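Local coordinates for DNA repair protein RAD2 (Saccharomyces cerevisiae, PDB 4Q0W), which cuts single-stranded DNA in the incision step of excision repair, with magnesium as its cofactor, and is represented here by its catalytic core bound to a DNA substrate, at residues A[19-24]-A[202-207]; A[56-61]-A[356-361]; A[153-158]-A[163-168]. One frame throughout, in Å; residues are numbered along the deposited sequence.

Interaction 1 of 3, residues A[19-24]-A[202-207]. With nucleotides of chain C.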
loop_
_atom_site.group_PDB
_atom_site.type_symbol
_atom_site.label_atom_id
_atom_site.label_comp_id
_atom_site.label_asym_id
_atom_site.label_seq_id
_atom_site.Cartn_x
_atom_site.Cartn_y
_atom_site.Cartn_z
ATOM N N GLU A 19 -32.492 -0.763 -18.606
ATOM C CA GLU A 19 -33.837 -1.054 -19.114
ATOM C C GLU A 19 -34.873 -1.402 -18.031
ATOM O O GLU A 19 -36.074 -1.144 -18.201
ATOM C CB GLU A 19 -33.773 -2.198 -20.142
ATOM C CG GLU A 19 -33.048 -1.864 -21.458
ATOM C CD GLU A 19 -31.520 -1.849 -21.346
ATOM O OE1 GLU A 19 -30.977 -2.052 -20.231
ATOM O OE2 GLU A 19 -30.859 -1.629 -22.390
ATOM N N SER A 20 -34.416 -1.980 -16.921
ATOM C CA SER A 20 -35.340 -2.417 -15.873
ATOM C C SER A 20 -35.864 -1.257 -15.028
ATOM O O SER A 20 -36.866 -1.399 -14.321
ATOM C CB SER A 20 -34.685 -3.465 -14.969
ATOM O OG SER A 20 -33.558 -2.929 -14.305
ATOM N N LEU A 21 -35.204 -0.108 -15.114
ATOM C CA LEU A 21 -35.566 1.029 -14.272
ATOM C C LEU A 21 -36.732 1.847 -14.827
ATOM O O LEU A 21 -37.079 2.901 -14.283
ATOM C CB LEU A 21 -34.346 1.922 -14.055
ATOM C CG LEU A 21 -33.112 1.186 -13.546
ATOM C CD1 LEU A 21 -31.931 2.132 -13.390
ATOM C CD2 LEU A 21 -33.436 0.499 -12.225
ATOM N N GLU A 22 -37.338 1.354 -15.907
ATOM C CA GLU A 22 -38.425 2.070 -16.562
ATOM C C GLU A 22 -39.539 2.408 -15.583
ATOM O O GLU A 22 -39.975 1.542 -14.830
ATOM C CB GLU A 22 -38.985 1.253 -17.730
ATOM C CG GLU A 22 -40.149 1.926 -18.412
ATOM C CD GLU A 22 -40.696 1.126 -19.587
ATOM O OE1 GLU A 22 -41.927 0.908 -19.624
ATOM O OE2 GLU A 22 -39.903 0.728 -20.472
ATOM N N ASP A 23 -39.960 3.677 -15.592
ATOM C CA ASP A 23 -41.002 4.214 -14.703
ATOM C C ASP A 23 -40.611 4.376 -13.230
ATOM O O ASP A 23 -41.412 4.875 -12.430
ATOM C CB ASP A 23 -42.318 3.440 -14.829
ATOM C CG ASP A 23 -42.918 3.545 -16.215
ATOM O OD1 ASP A 23 -42.879 4.653 -16.787
ATOM O OD2 ASP A 23 -43.415 2.519 -16.735
ATOM N N LYS A 24 -39.399 3.970 -12.859
ATOM C CA LYS A 24 -38.932 4.174 -11.490
ATOM C C LYS A 24 -38.813 5.663 -11.178
ATOM O O LYS A 24 -38.288 6.429 -11.987
ATOM C CB LYS A 24 -37.576 3.498 -11.267
ATOM C CG LYS A 24 -37.644 2.198 -10.471
ATOM C CD LYS A 24 -38.682 1.250 -11.041
ATOM C CE LYS A 24 -38.837 0.011 -10.162
ATOM N NZ LYS A 24 -37.544 -0.700 -9.961
ATOM N N LYS A 202 -31.886 2.021 -1.033
ATOM C CA LYS A 202 -31.922 1.422 -2.382
ATOM C C LYS A 202 -31.125 2.280 -3.357
ATOM O O LYS A 202 -31.673 3.182 -4.017
ATOM C CB LYS A 202 -33.369 1.247 -2.884
ATOM C CG LYS A 202 -34.184 0.208 -2.100
ATOM C CD LYS A 202 -35.634 0.174 -2.550
ATOM N N ILE A 203 -29.836 1.983 -3.447
ATOM C CA ILE A 203 -28.863 2.905 -4.012
ATOM C C ILE A 203 -28.418 2.419 -5.381
ATOM O O ILE A 203 -28.083 1.243 -5.534
ATOM C CB ILE A 203 -27.614 2.990 -3.098
ATOM C CG1 ILE A 203 -28.010 3.388 -1.668
ATOM C CG2 ILE A 203 -26.571 3.934 -3.687
ATOM C CD1 ILE A 203 -28.976 4.538 -1.565
ATOM N N TYR A 204 -28.405 3.314 -6.371
ATOM C CA TYR A 204 -27.890 2.963 -7.689
ATOM C C TYR A 204 -26.600 3.717 -7.989
ATOM O O TYR A 204 -26.607 4.935 -8.208
ATOM C CB TYR A 204 -28.948 3.200 -8.773
ATOM C CG TYR A 204 -30.200 2.357 -8.589
ATOM C CD1 TYR A 204 -31.158 2.703 -7.646
ATOM C CD2 TYR A 204 -30.421 1.216 -9.360
ATOM C CE1 TYR A 204 -32.302 1.941 -7.470
ATOM C CE2 TYR A 204 -31.563 0.444 -9.191
ATOM C CZ TYR A 204 -32.497 0.814 -8.249
ATOM O OH TYR A 204 -33.633 0.067 -8.072
ATOM N N LYS A 205 -25.501 2.971 -8.010
ATOM C CA LYS A 205 -24.158 3.526 -8.129
ATOM C C LYS A 205 -23.613 3.313 -9.551
ATOM O O LYS A 205 -23.945 2.309 -10.205
ATOM C CB LYS A 205 -23.225 2.846 -7.096
ATOM C CG LYS A 205 -21.762 3.240 -7.235
ATOM C CD LYS A 205 -20.834 2.611 -6.203
ATOM C CE LYS A 205 -19.385 2.867 -6.610
ATOM N NZ LYS A 205 -18.390 2.407 -5.590
ATOM N N ASN A 206 -22.786 4.250 -10.025
ATOM C CA ASN A 206 -22.177 4.183 -11.365
ATOM C C ASN A 206 -23.206 4.304 -12.481
ATOM O O ASN A 206 -23.019 3.762 -13.569
ATOM C CB ASN A 206 -21.342 2.901 -11.551
ATOM C CG ASN A 206 -20.127 2.859 -10.650
ATOM O OD1 ASN A 206 -19.800 3.841 -9.981
ATOM N ND2 ASN A 206 -19.444 1.725 -10.635
ATOM N N MET A 207 -24.295 5.010 -12.196
ATOM C CA MET A 207 -25.363 5.237 -13.164
ATOM C C MET A 207 -24.855 5.916 -14.446
ATOM O O MET A 207 -25.355 5.650 -15.532
ATOM C CB MET A 207 -26.456 6.096 -12.525
ATOM C CG MET A 207 -27.636 6.416 -13.430
ATOM S SD MET A 207 -28.741 5.000 -13.629
ATOM C CE MET A 207 -29.634 5.525 -15.088
ATOM P P DT C 6 -15.057 2.919 -5.690
ATOM O OP1 DT C 6 -15.988 1.926 -6.285
ATOM O OP2 DT C 6 -14.607 2.790 -4.278
ATOM O "O5'" DT C 6 -13.729 3.027 -6.592
ATOM C "C5'" DT C 6 -13.792 3.323 -7.989
ATOM C "C4'" DT C 6 -12.394 3.472 -8.573
ATOM O "O4'" DT C 6 -11.735 4.670 -8.077
ATOM C "C3'" DT C 6 -11.427 2.315 -8.310
ATOM O "O3'" DT C 6 -11.037 1.837 -9.603
ATOM C "C2'" DT C 6 -10.279 2.928 -7.491
ATOM C "C1'" DT C 6 -10.355 4.401 -7.888
ATOM N N1 DT C 6 -9.864 5.432 -6.907
ATOM C C2 DT C 6 -8.939 6.359 -7.346
ATOM O O2 DT C 6 -8.480 6.366 -8.475
ATOM N N3 DT C 6 -8.555 7.286 -6.416
ATOM C C4 DT C 6 -8.996 7.380 -5.106
ATOM O O4 DT C 6 -8.576 8.260 -4.349
ATOM C C5 DT C 6 -9.976 6.383 -4.706
ATOM C C7 DT C 6 -10.527 6.390 -3.302
ATOM C C6 DT C 6 -10.364 5.468 -5.614
#

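Interaction 2 of 3, residues A[56-61]-A[356-361]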
loop_
_atom_site.group_PDB
_atom_site.type_symbol
_atom_site.label_atom_id
_atom_site.label_comp_id
_atom_site.label_asym_id
_atom_site.label_seq_id
_atom_site.Cartn_x
_atom_site.Cartn_y
_atom_site.Cartn_z
ATOM N N GLY A 56 -23.001 18.662 -19.542
ATOM C CA GLY A 56 -22.993 17.520 -18.641
ATOM C C GLY A 56 -24.379 17.170 -18.143
ATOM O O GLY A 56 -24.807 16.023 -18.259
ATOM N N PHE A 57 -25.081 18.152 -17.578
ATOM C CA PHE A 57 -26.438 17.921 -17.102
ATOM C C PHE A 57 -27.353 17.440 -18.222
ATOM O O PHE A 57 -28.119 16.490 -18.021
ATOM C CB PHE A 57 -27.026 19.176 -16.464
ATOM C CG PHE A 57 -26.826 19.252 -14.974
ATOM C CD1 PHE A 57 -25.602 19.641 -14.444
ATOM C CD2 PHE A 57 -27.870 18.955 -14.104
ATOM C CE1 PHE A 57 -25.417 19.724 -13.075
ATOM C CE2 PHE A 57 -27.692 19.035 -12.731
ATOM C CZ PHE A 57 -26.458 19.420 -12.218
ATOM N N PHE A 58 -27.270 18.079 -19.394
ATOM C CA PHE A 58 -28.147 17.712 -20.511
ATOM C C PHE A 58 -28.001 16.229 -20.896
ATOM O O PHE A 58 -28.994 15.519 -21.069
ATOM C CB PHE A 58 -27.902 18.618 -21.734
ATOM C CG PHE A 58 -28.838 18.351 -22.895
ATOM C CD1 PHE A 58 -28.525 17.400 -23.860
ATOM C CD2 PHE A 58 -30.026 19.068 -23.030
ATOM C CE1 PHE A 58 -29.393 17.155 -24.937
ATOM C CE2 PHE A 58 -30.894 18.828 -24.098
ATOM C CZ PHE A 58 -30.573 17.868 -25.046
ATOM N N ARG A 59 -26.760 15.780 -21.035
ATOM C CA ARG A 59 -26.467 14.402 -21.403
ATOM C C ARG A 59 -26.979 13.381 -20.373
ATOM O O ARG A 59 -27.496 12.309 -20.735
ATOM C CB ARG A 59 -24.954 14.244 -21.581
ATOM C CG ARG A 59 -24.502 12.833 -21.948
ATOM C CD ARG A 59 -22.989 12.783 -22.158
ATOM N N ARG A 60 -26.827 13.699 -19.090
ATOM C CA ARG A 60 -27.292 12.788 -18.047
ATOM C C ARG A 60 -28.816 12.755 -17.966
ATOM O O ARG A 60 -29.410 11.694 -17.777
ATOM C CB ARG A 60 -26.667 13.146 -16.690
ATOM C CG ARG A 60 -25.172 12.886 -16.656
ATOM C CD ARG A 60 -24.612 12.979 -15.243
ATOM N NE ARG A 60 -23.207 12.599 -15.196
ATOM C CZ ARG A 60 -22.483 12.580 -14.081
ATOM N NH1 ARG A 60 -23.039 12.910 -12.925
ATOM N NH2 ARG A 60 -21.205 12.231 -14.122
ATOM N N ILE A 61 -29.447 13.917 -18.117
ATOM C CA ILE A 61 -30.909 13.997 -18.105
ATOM C C ILE A 61 -31.485 13.144 -19.239
ATOM O O ILE A 61 -32.470 12.420 -19.058
ATOM C CB ILE A 61 -31.382 15.456 -18.267
ATOM C CG1 ILE A 61 -31.149 16.243 -16.974
ATOM C CG2 ILE A 61 -32.860 15.524 -18.665
ATOM C CD1 ILE A 61 -31.276 17.768 -17.154
ATOM N N GLU A 356 -32.993 16.414 -32.841
ATOM C CA GLU A 356 -32.541 15.074 -33.170
ATOM C C GLU A 356 -32.446 14.221 -31.909
ATOM O O GLU A 356 -32.746 13.025 -31.936
ATOM C CB GLU A 356 -31.190 15.153 -33.866
ATOM C CG GLU A 356 -30.627 13.821 -34.309
ATOM C CD GLU A 356 -29.389 13.994 -35.162
ATOM O OE1 GLU A 356 -28.846 15.122 -35.190
ATOM O OE2 GLU A 356 -28.968 13.008 -35.809
ATOM N N ILE A 357 -32.060 14.855 -30.802
ATOM C CA ILE A 357 -31.932 14.174 -29.515
ATOM C C ILE A 357 -33.245 14.169 -28.731
ATOM O O ILE A 357 -33.628 13.153 -28.154
ATOM C CB ILE A 357 -30.795 14.806 -28.663
ATOM C CG1 ILE A 357 -29.439 14.556 -29.331
ATOM C CG2 ILE A 357 -30.795 14.248 -27.247
ATOM C CD1 ILE A 357 -28.315 15.442 -28.828
ATOM N N LEU A 358 -33.948 15.296 -28.730
ATOM C CA LEU A 358 -35.070 15.488 -27.814
ATOM C C LEU A 358 -36.395 14.879 -28.279
ATOM O O LEU A 358 -37.172 14.374 -27.462
ATOM C CB LEU A 358 -35.257 16.981 -27.509
ATOM C CG LEU A 358 -34.189 17.667 -26.652
ATOM C CD1 LEU A 358 -34.478 19.161 -26.550
ATOM C CD2 LEU A 358 -34.133 17.036 -25.248
ATOM N N ILE A 359 -36.662 14.938 -29.580
ATOM C CA ILE A 359 -37.927 14.425 -30.118
ATOM C C ILE A 359 -38.202 12.943 -29.781
ATOM O O ILE A 359 -39.312 12.617 -29.343
ATOM C CB ILE A 359 -38.083 14.735 -31.640
ATOM C CG1 ILE A 359 -38.311 16.234 -31.850
ATOM C CG2 ILE A 359 -39.248 13.963 -32.238
ATOM C CD1 ILE A 359 -38.268 16.675 -33.308
ATOM N N PRO A 360 -37.202 12.050 -29.960
ATOM C CA PRO A 360 -37.431 10.655 -29.542
ATOM C C PRO A 360 -37.752 10.513 -28.050
ATOM O O PRO A 360 -38.493 9.602 -27.679
ATOM C CB PRO A 360 -36.094 9.969 -29.846
ATOM C CG PRO A 360 -35.482 10.794 -30.927
ATOM C CD PRO A 360 -35.897 12.211 -30.630
ATOM N N LEU A 361 -37.207 11.399 -27.216
ATOM C CA LEU A 361 -37.459 11.365 -25.772
ATOM C C LEU A 361 -38.874 11.798 -25.398
ATOM O O LEU A 361 -39.407 11.372 -24.379
ATOM C CB LEU A 361 -36.453 12.243 -25.032
ATOM C CG LEU A 361 -35.156 11.599 -24.547
ATOM C CD1 LEU A 361 -34.781 10.359 -25.341
ATOM C CD2 LEU A 361 -34.018 12.612 -24.568
#

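Interaction 3 of 3, residues A[153-158]-A[163-168]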
loop_
_atom_site.group_PDB
_atom_site.type_symbol
_atom_site.label_atom_id
_atom_site.label_comp_id
_atom_site.label_asym_id
_atom_site.label_seq_id
_atom_site.Cartn_x
_atom_site.Cartn_y
_atom_site.Cartn_z
ATOM N N GLU A 153 -28.795 28.038 -13.804
ATOM C CA GLU A 153 -28.827 27.570 -15.186
ATOM C C GLU A 153 -29.258 26.109 -15.314
ATOM O O GLU A 153 -30.129 25.775 -16.128
ATOM C CB GLU A 153 -27.458 27.767 -15.847
ATOM C CG GLU A 153 -27.228 29.198 -16.367
ATOM C CD GLU A 153 -25.759 29.519 -16.600
ATOM O OE1 GLU A 153 -25.472 30.647 -17.046
ATOM O OE2 GLU A 153 -24.891 28.651 -16.330
ATOM N N VAL A 154 -28.640 25.234 -14.527
ATOM C CA VAL A 154 -28.983 23.820 -14.610
ATOM C C VAL A 154 -30.407 23.624 -14.105
ATOM O O VAL A 154 -31.141 22.770 -14.608
ATOM C CB VAL A 154 -27.959 22.900 -13.874
ATOM C CG1 VAL A 154 -26.588 23.048 -14.489
ATOM C CG2 VAL A 154 -27.902 23.212 -12.393
ATOM N N GLN A 155 -30.827 24.442 -13.146
ATOM C CA GLN A 155 -32.191 24.310 -12.657
ATOM C C GLN A 155 -33.208 24.809 -13.689
ATOM O O GLN A 155 -34.315 24.283 -13.776
ATOM C CB GLN A 155 -32.364 24.998 -11.304
ATOM C CG GLN A 155 -31.639 24.254 -10.178
ATOM C CD GLN A 155 -31.533 25.074 -8.901
ATOM O OE1 GLN A 155 -31.899 26.251 -8.870
ATOM N NE2 GLN A 155 -31.028 24.451 -7.844
ATOM N N GLU A 156 -32.831 25.813 -14.473
ATOM C CA GLU A 156 -33.695 26.277 -15.560
ATOM C C GLU A 156 -33.824 25.161 -16.598
ATOM O O GLU A 156 -34.911 24.879 -17.089
ATOM C CB GLU A 156 -33.132 27.550 -16.200
ATOM C CG GLU A 156 -33.928 28.061 -17.414
ATOM C CD GLU A 156 -35.347 28.460 -17.062
ATOM O OE1 GLU A 156 -35.591 28.842 -15.898
ATOM O OE2 GLU A 156 -36.226 28.386 -17.948
ATOM N N LEU A 157 -32.705 24.523 -16.918
ATOM C CA LEU A 157 -32.712 23.392 -17.831
ATOM C C LEU A 157 -33.664 22.315 -17.328
ATOM O O LEU A 157 -34.541 21.842 -18.076
ATOM C CB LEU A 157 -31.302 22.835 -17.995
ATOM C CG LEU A 157 -31.136 21.618 -18.908
ATOM C CD1 LEU A 157 -31.623 21.917 -20.324
ATOM C CD2 LEU A 157 -29.696 21.177 -18.928
ATOM N N LEU A 158 -33.511 21.955 -16.054
ATOM C CA LEU A 158 -34.376 20.956 -15.425
ATOM C C LEU A 158 -35.859 21.298 -15.588
ATOM O O LEU A 158 -36.668 20.435 -15.940
ATOM C CB LEU A 158 -34.024 20.797 -13.946
ATOM C CG LEU A 158 -32.789 19.937 -13.678
ATOM C CD1 LEU A 158 -32.328 20.067 -12.218
ATOM C CD2 LEU A 158 -33.087 18.467 -14.037
ATOM N N ILE A 163 -38.704 18.486 -15.240
ATOM C CA ILE A 163 -38.187 17.633 -14.162
ATOM C C ILE A 163 -38.158 18.373 -12.829
ATOM O O ILE A 163 -37.527 19.420 -12.701
ATOM C CB ILE A 163 -36.789 17.084 -14.499
ATOM C CG1 ILE A 163 -36.860 16.169 -15.727
ATOM C CG2 ILE A 163 -36.179 16.319 -13.316
ATOM C CD1 ILE A 163 -35.506 15.878 -16.318
ATOM N N PRO A 164 -38.841 17.817 -11.821
ATOM C CA PRO A 164 -38.864 18.445 -10.504
ATOM C C PRO A 164 -37.488 18.396 -9.839
ATOM O O PRO A 164 -36.727 17.433 -10.020
ATOM C CB PRO A 164 -39.872 17.585 -9.719
ATOM C CG PRO A 164 -39.859 16.263 -10.379
ATOM C CD PRO A 164 -39.553 16.524 -11.844
ATOM N N TYR A 165 -37.161 19.451 -9.106
ATOM C CA TYR A 165 -35.920 19.499 -8.344
ATOM C C TYR A 165 -36.221 20.182 -7.021
ATOM O O TYR A 165 -37.219 20.908 -6.903
ATOM C CB TYR A 165 -34.794 20.215 -9.113
ATOM C CG TYR A 165 -35.048 21.694 -9.351
ATOM C CD1 TYR A 165 -34.660 22.640 -8.409
ATOM C CD2 TYR A 165 -35.674 22.140 -10.514
ATOM C CE1 TYR A 165 -34.894 23.995 -8.602
ATOM C CE2 TYR A 165 -35.911 23.505 -10.722
ATOM C CZ TYR A 165 -35.521 24.422 -9.758
ATOM O OH TYR A 165 -35.742 25.774 -9.939
ATOM N N ILE A 166 -35.383 19.916 -6.021
ATOM C CA ILE A 166 -35.473 20.585 -4.729
ATOM C C ILE A 166 -34.066 20.916 -4.251
ATOM O O ILE A 166 -33.075 20.332 -4.716
ATOM C CB ILE A 166 -36.178 19.720 -3.645
ATOM C CG1 ILE A 166 -35.456 18.390 -3.462
ATOM C CG2 ILE A 166 -37.646 19.463 -4.000
ATOM C CD1 ILE A 166 -36.132 17.484 -2.442
ATOM N N THR A 167 -33.970 21.863 -3.331
ATOM C CA THR A 167 -32.697 22.106 -2.675
ATOM C C THR A 167 -32.860 21.617 -1.250
ATOM O O THR A 167 -33.764 22.061 -0.543
ATOM C CB THR A 167 -32.319 23.590 -2.705
ATOM O OG1 THR A 167 -32.289 24.032 -4.065
ATOM C CG2 THR A 167 -30.936 23.816 -2.084
ATOM N N ALA A 168 -32.020 20.663 -0.853
ATOM C CA ALA A 168 -32.016 20.165 0.519
ATOM C C ALA A 168 -31.644 21.303 1.460
ATOM O O ALA A 168 -30.843 22.154 1.093
ATOM C CB ALA A 168 -31.008 19.032 0.663
HETATM O O HOH W 1 -30.354 25.259 -5.357
#

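Interaction 1 of 3, residues A[19-24]-A[202-207]
L21 and Y204 carry the apolar part of this contact. The two side chains slide past each other in opposite directions, and methyl CD2 of L21 meets the outer part of the phenol, 3.6 Å from CE2 of Y204. With CG of L21 beside its own backbone N (chi1 -52°), the branched end is directed at the strand. M207 adds a flexible thioether, whose SD lies 4.3 Å from CD1 of L21. Branched leucine and pliable methionine suit a buried site against a ring and a strand; L21 and Y204 both also touch M26 on strand 25-29.

The segment 19-24 turns back on itself through a type II beta turn from L21 to K24, closed by a bond of 2.9 Å from K24 N to L21 O. It forms most of the loop between strands 14-17 and 25-29 in the N-domain, whereas strand 202-205 belongs to the I-domain; both domains contribute strands to one mixed, Rossmann-like sheet.

Of the polar groups, one modelled conformer of K24 brings its amine near OH of Y204 without a hydrogen bond, a doubtful placement. K205 faces the DNA, where a long, positively charged side chain suits the phosphate backbone. Its extended chain lets NZ of K205 hydrogen-bond OP1 of nucleotide DT6 of chain C; the modelled 2.5 Å is shorter than expected and its exact length doubtful. W6 meets this lysine in a cation-pi contact.

Interaction 2 of 3, residues A[56-61]-A[356-361]
F58 is the side chain that reaches from helix 52-66 to the C-terminal helix 351-361, where it meets I357 and L358. Its CB does not point straight at the other helix; CG lies opposite the backbone N (chi1 -176°), and this swings the ring across. From there the ring's outer carbons do the touching. CE1 of F58 comes within 4.0 Å of CG2 of I357, and CE2 of F58 is 3.9 Å from CD2 of L358. At the tip, CZ of F58 meets the same L358 methyl, CD2, at 3.7 Å. Both aliphatic chains cross the phenylalanine obliquely, I357 with its short branch and L358 with one arm of its fork. A long flat ring suits this place because the backbones are well separated, the CA atoms of F58 and L358 being 10.3 Å apart. No hydrogen bond joins the segments: this is apolar helix-to-helix packing that joins the N-domain to the C-terminal helix. Around the pair, W349 meets the F58 ring edge-to-face and M343 of helix 336-347 touches it, while L336 and L339 of that helix pack on L358; on the same N-domain helix, F57 and I61 turn instead to helix 148-160.

Interaction 3 of 3, residues A[153-158]-A[163-168]
Q155 and T167 share one water between them: NE2 of Q155 donates to it at 2.7 Å, and OG1 of T167 is hydrogen-bonded to it at 2.6 Å. The two side chains themselves stand too far apart for a direct bond, so the water bridges them. The rest of Q155 lies on Y165. Its CG sits over one face of the ring as a CH-pi contact, 3.9 Å from the centroid, and its amide continues outward with its plane only 16° from that of the ring, CD of Q155 being 3.5 Å from CE1 of Y165. Tyrosine reaches this position with CG wedged between its backbone N and carbonyl carbon (chi1 66°), which turns the ring under the glutamine. A serine in place of Y165 would probably strip the glutamine of the surface beneath it and set its amide free to turn away from the water.

L158 works nearer the turn. Its fork touches both CB of Y165 and, through CD2, CG2 of I163 at 3.8 Å, while L158 O accepts a fairly straight bond from N of I163 at 2.9 Å. This closes the short link between helix 148-160 and edge strand 165-167; the 153-158 part of the helix runs roughly antiparallel to the strand (149°), an alpha/beta packing within the I-domain. The chemistry is graded: apolar branches and a backbone bond hold the buried end, whereas amide, hydroxyl and water suit the more exposed end.

How the interactions relate
From the N terminus, the loop 19-24 leaves strand 14-17 and is met much later by 202-207, so interaction 1 closes a long loop that joins N-domain to I-domain. Helix 52-66 lies inside that loop, yet its partner, 356-361, comes near the C terminus: interactions 1 and 2 therefore cross along the chain, and interaction 2 ties the C-terminal helix 351-361 to the N-domain. Interaction 3 closes a very short loop within the I-domain and falls inside both larger ones. In space it touches interaction 2, since both its segments pack against helix 52-66. Interactions 1 and 3 reach the same sheet without touching each other, the latter at its edge strand 165-167.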